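PDB 2P17: pirin-like protein from Geobacillus kaustophilus, which is of unknown function but, as a member of the pirin family in the cupin clan, binds one iron ion per subunit. Local coordinates for residues I7-T12 with W33-P38; V13-T16 with H22-G25. All coordinates share one frame; numbering follows the deposited sequence.

Contact 1 of 2, residues I7-T12 with W33-P38; sequences IRRVKT and WQEYDP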
ATOM      1  N   ILE A   7      11.551   7.117  11.790  1.00 12.47           N
ATOM      2  CA  ILE A   7      11.643   5.802  11.188  1.00 12.46           C
ATOM      3  C   ILE A   7      12.195   4.831  12.225  1.00 13.05           C
ATOM      4  O   ILE A   7      13.352   4.951  12.659  1.00 13.82           O
ATOM      5  CB  ILE A   7      12.517   5.808   9.904  1.00 12.00           C
ATOM      6  CG1 ILE A   7      11.953   6.797   8.861  1.00 12.31           C
ATOM      7  CG2 ILE A   7      12.652   4.377   9.346  1.00 12.21           C
ATOM      8  CD1 ILE A   7      10.447   6.640   8.571  1.00 11.99           C
ATOM      9  N   ARG A   8      11.359   3.887  12.640  1.00 12.69           N
ATOM     10  CA  ARG A   8      11.735   2.970  13.717  1.00 12.90           C
ATOM     11  C   ARG A   8      12.456   1.720  13.219  1.00 12.60           C
ATOM     12  O   ARG A   8      13.112   1.025  14.005  1.00 13.26           O
ATOM     13  CB  ARG A   8      10.529   2.594  14.568  1.00 13.10           C
ATOM     14  CG  ARG A   8       9.443   1.853  13.819  1.00 13.09           C
ATOM     15  CD  ARG A   8       8.287   1.428  14.724  1.00 14.31           C
ATOM     16  NE  ARG A   8       7.314   0.691  13.932  1.00 15.39           N
ATOM     17  CZ  ARG A   8       7.368  -0.617  13.704  1.00 15.91           C
ATOM     18  NH1 ARG A   8       8.328  -1.346  14.262  1.00 16.19           N
ATOM     19  NH2 ARG A   8       6.458  -1.200  12.936  1.00 14.24           N
ATOM     20  N   ARG A   9      12.344   1.437  11.922  1.00 12.12           N
ATOM     21  CA  ARG A   9      12.991   0.268  11.340  1.00 12.34           C
ATOM     22  C   ARG A   9      13.076   0.393   9.831  1.00 11.90           C
ATOM     23  O   ARG A   9      12.160   0.925   9.199  1.00 11.72           O
ATOM     24  CB  ARG A   9      12.219  -1.000  11.715  1.00 12.79           C
ATOM     25  CG  ARG A   9      12.836  -2.283  11.192  1.00 13.44           C
ATOM     26  CD  ARG A   9      12.352  -3.504  11.950  1.00 14.60           C
ATOM     27  NE  ARG A   9      10.914  -3.724  11.808  1.00 16.02           N
ATOM     28  CZ  ARG A   9      10.333  -4.323  10.772  1.00 16.38           C
ATOM     29  NH1 ARG A   9      11.043  -4.758   9.733  1.00 16.38           N
ATOM     30  NH2 ARG A   9       9.018  -4.487  10.768  1.00 15.38           N
ATOM     31  N   VAL A  10      14.174  -0.090   9.251  1.00 11.76           N
ATOM     32  CA  VAL A  10      14.365  -0.077   7.803  1.00 12.12           C
ATOM     33  C   VAL A  10      14.548  -1.506   7.292  1.00 12.50           C
ATOM     34  O   VAL A  10      15.562  -2.150   7.592  1.00 13.86           O
ATOM     35  CB  VAL A  10      15.599   0.763   7.382  1.00 12.20           C
ATOM     36  CG1 VAL A  10      15.782   0.740   5.861  1.00 13.25           C
ATOM     37  CG2 VAL A  10      15.504   2.189   7.924  1.00 12.56           C
ATOM     38  N   LYS A  11      13.574  -2.001   6.529  1.00 12.19           N
ATOM     39  CA  LYS A  11      13.630  -3.361   5.981  1.00 12.01           C
ATOM     40  C   LYS A  11      14.047  -3.352   4.514  1.00 11.96           C
ATOM     41  O   LYS A  11      13.481  -2.606   3.713  1.00 11.77           O
ATOM     42  CB  LYS A  11      12.257  -4.047   6.133  1.00 12.67           C
ATOM     43  CG  LYS A  11      12.042  -5.292   5.275  1.00 14.24           C
ATOM     44  CD  LYS A  11      12.750  -6.510   5.832  1.00 16.03           C
ATOM     45  CE  LYS A  11      12.404  -7.754   5.017  1.00 16.26           C
ATOM     46  NZ  LYS A  11      13.206  -8.956   5.444  1.00 18.30           N
ATOM     47  N   THR A  12      15.011  -4.203   4.156  1.00 11.79           N
ATOM     48  CA  THR A  12      15.438  -4.341   2.779  1.00 12.30           C
ATOM     49  C   THR A  12      14.820  -5.623   2.242  1.00 12.59           C
ATOM     50  O   THR A  12      15.102  -6.707   2.764  1.00 13.00           O
ATOM     51  CB  THR A  12      16.979  -4.394   2.676  1.00 11.95           C
ATOM     52  OG1 THR A  12      17.527  -3.202   3.253  1.00 12.77           O
ATOM     53  CG2 THR A  12      17.409  -4.483   1.220  1.00 12.22           C
ATOM     54  N   TRP A  33       0.722  -9.678  13.106  1.00 15.26           N
ATOM     55  CA  TRP A  33      -0.408  -8.768  13.151  1.00 15.53           C
ATOM     56  C   TRP A  33      -0.200  -7.713  14.227  1.00 13.86           C
ATOM     57  O   TRP A  33      -0.624  -6.556  14.066  1.00 14.14           O
ATOM     58  CB  TRP A  33      -1.726  -9.527  13.404  1.00 17.15           C
ATOM     59  CG  TRP A  33      -1.964  -9.880  14.858  1.00 18.50           C
ATOM     60  CD1 TRP A  33      -1.605 -11.037  15.482  1.00 20.72           C
ATOM     61  CD2 TRP A  33      -2.581  -9.056  15.868  1.00 20.28           C
ATOM     62  NE1 TRP A  33      -1.955 -10.994  16.807  0.80 20.43           N
ATOM     63  CE2 TRP A  33      -2.563  -9.795  17.070  0.80 20.39           C
ATOM     64  CE3 TRP A  33      -3.148  -7.770  15.869  1.00 21.23           C
ATOM     65  CZ2 TRP A  33      -3.086  -9.293  18.267  0.80 19.63           C
ATOM     66  CZ3 TRP A  33      -3.675  -7.273  17.067  1.00 20.40           C
ATOM     67  CH2 TRP A  33      -3.641  -8.042  18.244  1.00 19.90           C
ATOM     68  N   GLN A  34       0.453  -8.111  15.325  1.00 12.50           N
ATOM     69  CA  GLN A  34       0.565  -7.237  16.484  1.00 11.68           C
ATOM     70  C   GLN A  34       1.421  -6.020  16.203  1.00 11.23           C
ATOM     71  O   GLN A  34       1.209  -4.970  16.792  1.00 11.66           O
ATOM     72  CB  GLN A  34       1.068  -7.999  17.723  1.00 11.20           C
ATOM     73  CG  GLN A  34       2.502  -8.518  17.663  1.00 12.60           C
ATOM     74  CD  GLN A  34       2.605  -9.936  17.131  1.00 14.50           C
ATOM     75  OE1 GLN A  34       1.772 -10.393  16.342  1.00 14.99           O
ATOM     76  NE2 GLN A  34       3.633 -10.648  17.572  1.00 15.25           N
ATOM     77  N   GLU A  35       2.386  -6.157  15.292  1.00 10.09           N
ATOM     78  CA  GLU A  35       3.210  -5.019  14.914  1.00 10.00           C
ATOM     79  C   GLU A  35       2.577  -4.162  13.826  1.00  9.15           C
ATOM     80  O   GLU A  35       2.780  -2.946  13.810  1.00  8.95           O
ATOM     81  CB  GLU A  35       4.611  -5.468  14.463  1.00  9.96           C
ATOM     82  CG  GLU A  35       5.587  -4.314  14.259  1.00 10.77           C
ATOM     83  CD  GLU A  35       6.947  -4.756  13.749  1.00 11.17           C
ATOM     84  OE1 GLU A  35       7.342  -5.914  14.001  1.00 13.50           O
ATOM     85  OE2 GLU A  35       7.619  -3.923  13.102  1.00 12.43           O
ATOM     86  N   TYR A  36       1.849  -4.799  12.906  1.00  9.05           N
ATOM     87  CA  TYR A  36       1.452  -4.123  11.665  1.00  8.87           C
ATOM     88  C   TYR A  36       0.001  -3.679  11.577  1.00  8.36           C
ATOM     89  O   TYR A  36      -0.360  -2.975  10.635  1.00  8.95           O
ATOM     90  CB  TYR A  36       1.766  -5.015  10.469  1.00  8.43           C
ATOM     91  CG  TYR A  36       3.223  -5.403  10.321  1.00  9.31           C
ATOM     92  CD1 TYR A  36       4.253  -4.470  10.497  1.00 10.07           C
ATOM     93  CD2 TYR A  36       3.559  -6.690   9.943  1.00 10.24           C
ATOM     94  CE1 TYR A  36       5.589  -4.842  10.335  1.00 10.05           C
ATOM     95  CE2 TYR A  36       4.894  -7.063   9.762  1.00 10.57           C
ATOM     96  CZ  TYR A  36       5.890  -6.136   9.959  1.00  9.71           C
ATOM     97  OH  TYR A  36       7.223  -6.509   9.772  1.00 11.74           O
ATOM     98  N   ASP A  37      -0.793  -4.073  12.571  1.00  8.63           N
ATOM     99  CA  ASP A  37      -2.225  -3.756  12.702  1.00  8.54           C
ATOM    100  C   ASP A  37      -2.486  -2.336  12.190  1.00  8.43           C
ATOM    101  O   ASP A  37      -1.930  -1.385  12.738  1.00  8.40           O
ATOM    102  CB  ASP A  37      -2.574  -3.881  14.198  1.00  8.99           C
ATOM    103  CG  ASP A  37      -4.059  -3.795  14.494  1.00  9.29           C
ATOM    104  OD1 ASP A  37      -4.875  -3.768  13.552  1.00  9.83           O
ATOM    105  OD2 ASP A  37      -4.399  -3.737  15.706  1.00 10.94           O
ATOM    106  N   PRO A  38      -3.385  -2.161  11.197  1.00  8.06           N
ATOM    107  CA  PRO A  38      -4.352  -3.105  10.639  1.00  8.01           C
ATOM    108  C   PRO A  38      -3.876  -3.954   9.462  1.00  8.43           C
ATOM    109  O   PRO A  38      -4.683  -4.679   8.866  1.00  8.77           O
ATOM    110  CB  PRO A  38      -5.475  -2.175  10.151  1.00  8.05           C
ATOM    111  CG  PRO A  38      -4.712  -0.933   9.654  1.00  8.23           C
ATOM    112  CD  PRO A  38      -3.515  -0.817  10.589  1.00  8.32           C
TER
HETATM  113  O   HOH W   1       9.531  -6.118   7.669  1.00 18.96           O

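Contact 2 of 2, residues V13-T16 with H22-G25; sequences VQMT and HRSG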
ATOM      1  N   VAL A  13      13.980  -5.503   1.216  1.00 13.08           N
ATOM      2  CA  VAL A  13      13.285  -6.665   0.666  1.00 14.52           C
ATOM      3  C   VAL A  13      14.288  -7.601  -0.001  1.00 15.37           C
ATOM      4  O   VAL A  13      15.138  -7.153  -0.774  1.00 16.31           O
ATOM      5  CB  VAL A  13      12.153  -6.229  -0.311  1.00 14.49           C
ATOM      6  CG1 VAL A  13      11.502  -7.433  -0.996  1.00 14.63           C
ATOM      7  CG2 VAL A  13      11.107  -5.434   0.451  1.00 15.75           C
ATOM      8  N   GLN A  14      14.199  -8.890   0.343  1.00 16.81           N
ATOM      9  CA  GLN A  14      15.022  -9.941  -0.258  1.00 18.76           C
ATOM     10  C   GLN A  14      14.115 -10.813  -1.122  1.00 18.73           C
ATOM     11  O   GLN A  14      13.294 -11.576  -0.599  1.00 19.90           O
ATOM     12  CB  GLN A  14      15.692 -10.817   0.818  1.00 18.88           C
ATOM     13  CG  GLN A  14      16.514 -10.066   1.865  0.10 19.99           C
ATOM     14  CD  GLN A  14      17.167 -10.991   2.888  0.80 20.87           C
ATOM     15  OE1 GLN A  14      17.999 -11.840   2.545  1.00 26.04           O
ATOM     16  NE2 GLN A  14      16.807 -10.814   4.153  1.00 22.16           N
HETATM   17  N   MSE A  15      14.254 -10.688  -2.432  1.00 18.63           N
HETATM   18  CA  MSE A  15      13.416 -11.448  -3.358  1.00 18.59           C
HETATM   19  C   MSE A  15      13.945 -12.850  -3.574  1.00 18.23           C
HETATM   20  O   MSE A  15      15.156 -13.085  -3.523  1.00 18.87           O
HETATM   21  CB  MSE A  15      13.277 -10.714  -4.687  1.00 18.94           C
HETATM   22  CG  MSE A  15      12.673  -9.345  -4.506  1.00 19.62           C
HETATM   23 SE   MSE A  15      12.010  -8.623  -6.151  0.40 19.21          SE
HETATM   24  CE  MSE A  15      10.419  -9.723  -6.346  1.00 20.43           C
ATOM     25  N   THR A  16      13.020 -13.775  -3.810  1.00 17.56           N
ATOM     26  CA  THR A  16      13.359 -15.166  -4.077  1.00 17.56           C
ATOM     27  C   THR A  16      12.636 -15.623  -5.332  1.00 17.15           C
ATOM     28  O   THR A  16      11.572 -15.108  -5.666  1.00 16.58           O
ATOM     29  CB  THR A  16      12.987 -16.096  -2.886  1.00 18.28           C
ATOM     30  OG1 THR A  16      13.477 -17.420  -3.138  0.10 17.76           O
ATOM     31  CG2 THR A  16      11.484 -16.151  -2.658  1.00 19.25           C
ATOM     32  N   HIS A  22       7.672 -16.758 -11.704  1.00 13.09           N
ATOM     33  CA  HIS A  22       7.281 -16.055 -10.480  1.00 12.33           C
ATOM     34  C   HIS A  22       8.430 -15.828  -9.510  1.00 12.32           C
ATOM     35  O   HIS A  22       9.083 -16.770  -9.063  1.00 11.97           O
ATOM     36  CB  HIS A  22       6.153 -16.835  -9.790  1.00 12.28           C
ATOM     37  CG  HIS A  22       5.585 -16.179  -8.572  1.00 12.94           C
ATOM     38  ND1 HIS A  22       5.021 -16.898  -7.541  1.00 13.13           N
ATOM     39  CD2 HIS A  22       5.466 -14.874  -8.228  1.00 13.63           C
ATOM     40  CE1 HIS A  22       4.583 -16.069  -6.612  1.00 14.26           C
ATOM     41  NE2 HIS A  22       4.854 -14.835  -6.994  1.00 12.69           N
ATOM     42  N   ARG A  23       8.682 -14.554  -9.220  1.00 11.47           N
ATOM     43  CA  ARG A  23       9.607 -14.144  -8.170  1.00 12.10           C
ATOM     44  C   ARG A  23       8.809 -13.353  -7.141  1.00 11.77           C
ATOM     45  O   ARG A  23       7.841 -12.676  -7.488  1.00 11.82           O
ATOM     46  CB  ARG A  23      10.727 -13.266  -8.732  1.00 13.19           C
ATOM     47  CG  ARG A  23      11.617 -13.965  -9.741  1.00 16.59           C
ATOM     48  CD  ARG A  23      12.822 -13.113 -10.110  1.00 21.88           C
ATOM     49  NE  ARG A  23      13.845 -13.138  -9.063  1.00 26.19           N
ATOM     50  CZ  ARG A  23      14.216 -12.090  -8.327  1.00 27.32           C
ATOM     51  NH1 ARG A  23      13.670 -10.897  -8.521  1.00 28.89           N
ATOM     52  NH2 ARG A  23      15.158 -12.235  -7.404  1.00 28.22           N
ATOM     53  N   SER A  24       9.208 -13.433  -5.880  1.00 12.05           N
ATOM     54  CA  SER A  24       8.463 -12.710  -4.848  1.00 12.91           C
ATOM     55  C   SER A  24       9.327 -12.228  -3.700  1.00 13.40           C
ATOM     56  O   SER A  24      10.418 -12.752  -3.471  1.00 14.89           O
ATOM     57  CB  SER A  24       7.299 -13.547  -4.301  1.00 13.24           C
ATOM     58  OG  SER A  24       7.782 -14.716  -3.667  1.00 15.70           O
ATOM     59  N   GLY A  25       8.813 -11.234  -2.976  1.00 13.68           N
ATOM     60  CA  GLY A  25       9.526 -10.718  -1.794  1.00 14.54           C
ATOM     61  C   GLY A  25       8.554 -10.328  -0.712  1.00 14.97           C
ATOM     62  O   GLY A  25       7.495  -9.784  -1.008  1.00 15.16           O
TER

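Contact 1 of 2, residues I7-T12 with W33-P38
Arg8 and Arg9, neighbours on the strand 3-19 of this pirin-family bicupin, both reach across to Glu35 on the short helix 33-36, and the three make a salt-bridge network closed on one carboxylate oxygen. Arg8 arrives end-on: NH1 lies 2.9 Å and NH2 3.0 Å from Glu35 OE2, so two nitrogens share a single acceptor instead of taking one oxygen each. The oxygen sits in the guanidinium plane, while NH2 uses the anti lone pair of OE2 and NH1 comes from above the carboxylate plane. With its chain extended from CG to NE, Arg8 spans the gap, its side chain and that of Glu35 approaching from opposite directions.

Arg9 comes next and supplies the third donor. Its chain bends at chi3 (63°), which turns the guanidinium toward the helix; NH2 then meets Glu35 OE2 at 2.8 Å, on the syn side but tilted out of the carboxylate plane, with a nearly straight N-H...O angle of 167°. Three N-H groups from two arginines thus converge on OE2, a concentration of positive charge that probably favours the ionised carboxylate. Outside the pair, Asn32 binds Glu35 OE1, and Phe215 of strand 212-216 makes a cation-pi contact with Arg9. Tyr36 OH, also hydrogen-bonded to Glu29, accepts from Arg9 NH2 at 2.9 Å, and a water joins Arg9 NH1 (2.9 Å) to Tyr36 OH (3.1 Å).

Contact 2 of 2, residues V13-T16 with H22-G25
Thr16 and Ser24 face each other as an antiparallel hydrogen-bonded pair, the firm rung of a beta hairpin formed by strands 3-19 and 22-26. Thr16 N donates to Ser24 O at 2.8 Å, and Ser24 N returns the bond to Thr16 O at 2.9 Å; both are almost straight, with N-H...O angles of 166° and 165°. Each carbonyl also receives a CA-H...O contact, Ser24 O from Met15 CA and Thr16 O from Arg23 CA. On the face carrying Thr16 and Ser24, the methyl CG2 of Thr16 lies over Ser24 O, while Ser24 OG turns to Asn18 for its hydrogen bond.

The other face belongs to Met15, deposited as selenomethionine, whose side chain crosses that of Arg23 at about a right angle. Arg23 bends at chi3 (77°), which brings its guanidinium back over the neighbouring strand: NH2 approaches Met15 CB at 3.6 Å and NH1 lies 3.7 Å from Met15 SE. Thr17 OG1 holds Arg23 NE. Replacing Arg23 with an alanine is likely to uncover Met15 CB and SE and leave Thr17 OG1 without that bond. Beyond SE, the methyl CE folds over the Ser24 backbone, 3.8 Å from Ser24 C. Farther along, Val13 packs against Gly25, whose lack of a side chain lets Val13 CG1 settle 3.9 Å from Gly25 CA.

How the contacts relate
Strand 3-19 serves both contacts, first in contact 1 and then, directly along the chain, in contact 2; their centres lie about 18 Å apart. Contact 1 is partly buried and ties this strand to the short helix 33-36 through side chains alone, with charged groups bridging backbones that stay well apart. Contact 2 lies at the surface, where the same strand pairs with 22-26 through main-chain hydrogen bonds, and its side chains add mostly nonpolar cover. Arginine appears in each, but in contact 1 it grips a carboxylate, whereas in contact 2 it drapes across a selenomethionine. Both lie away from the iron site.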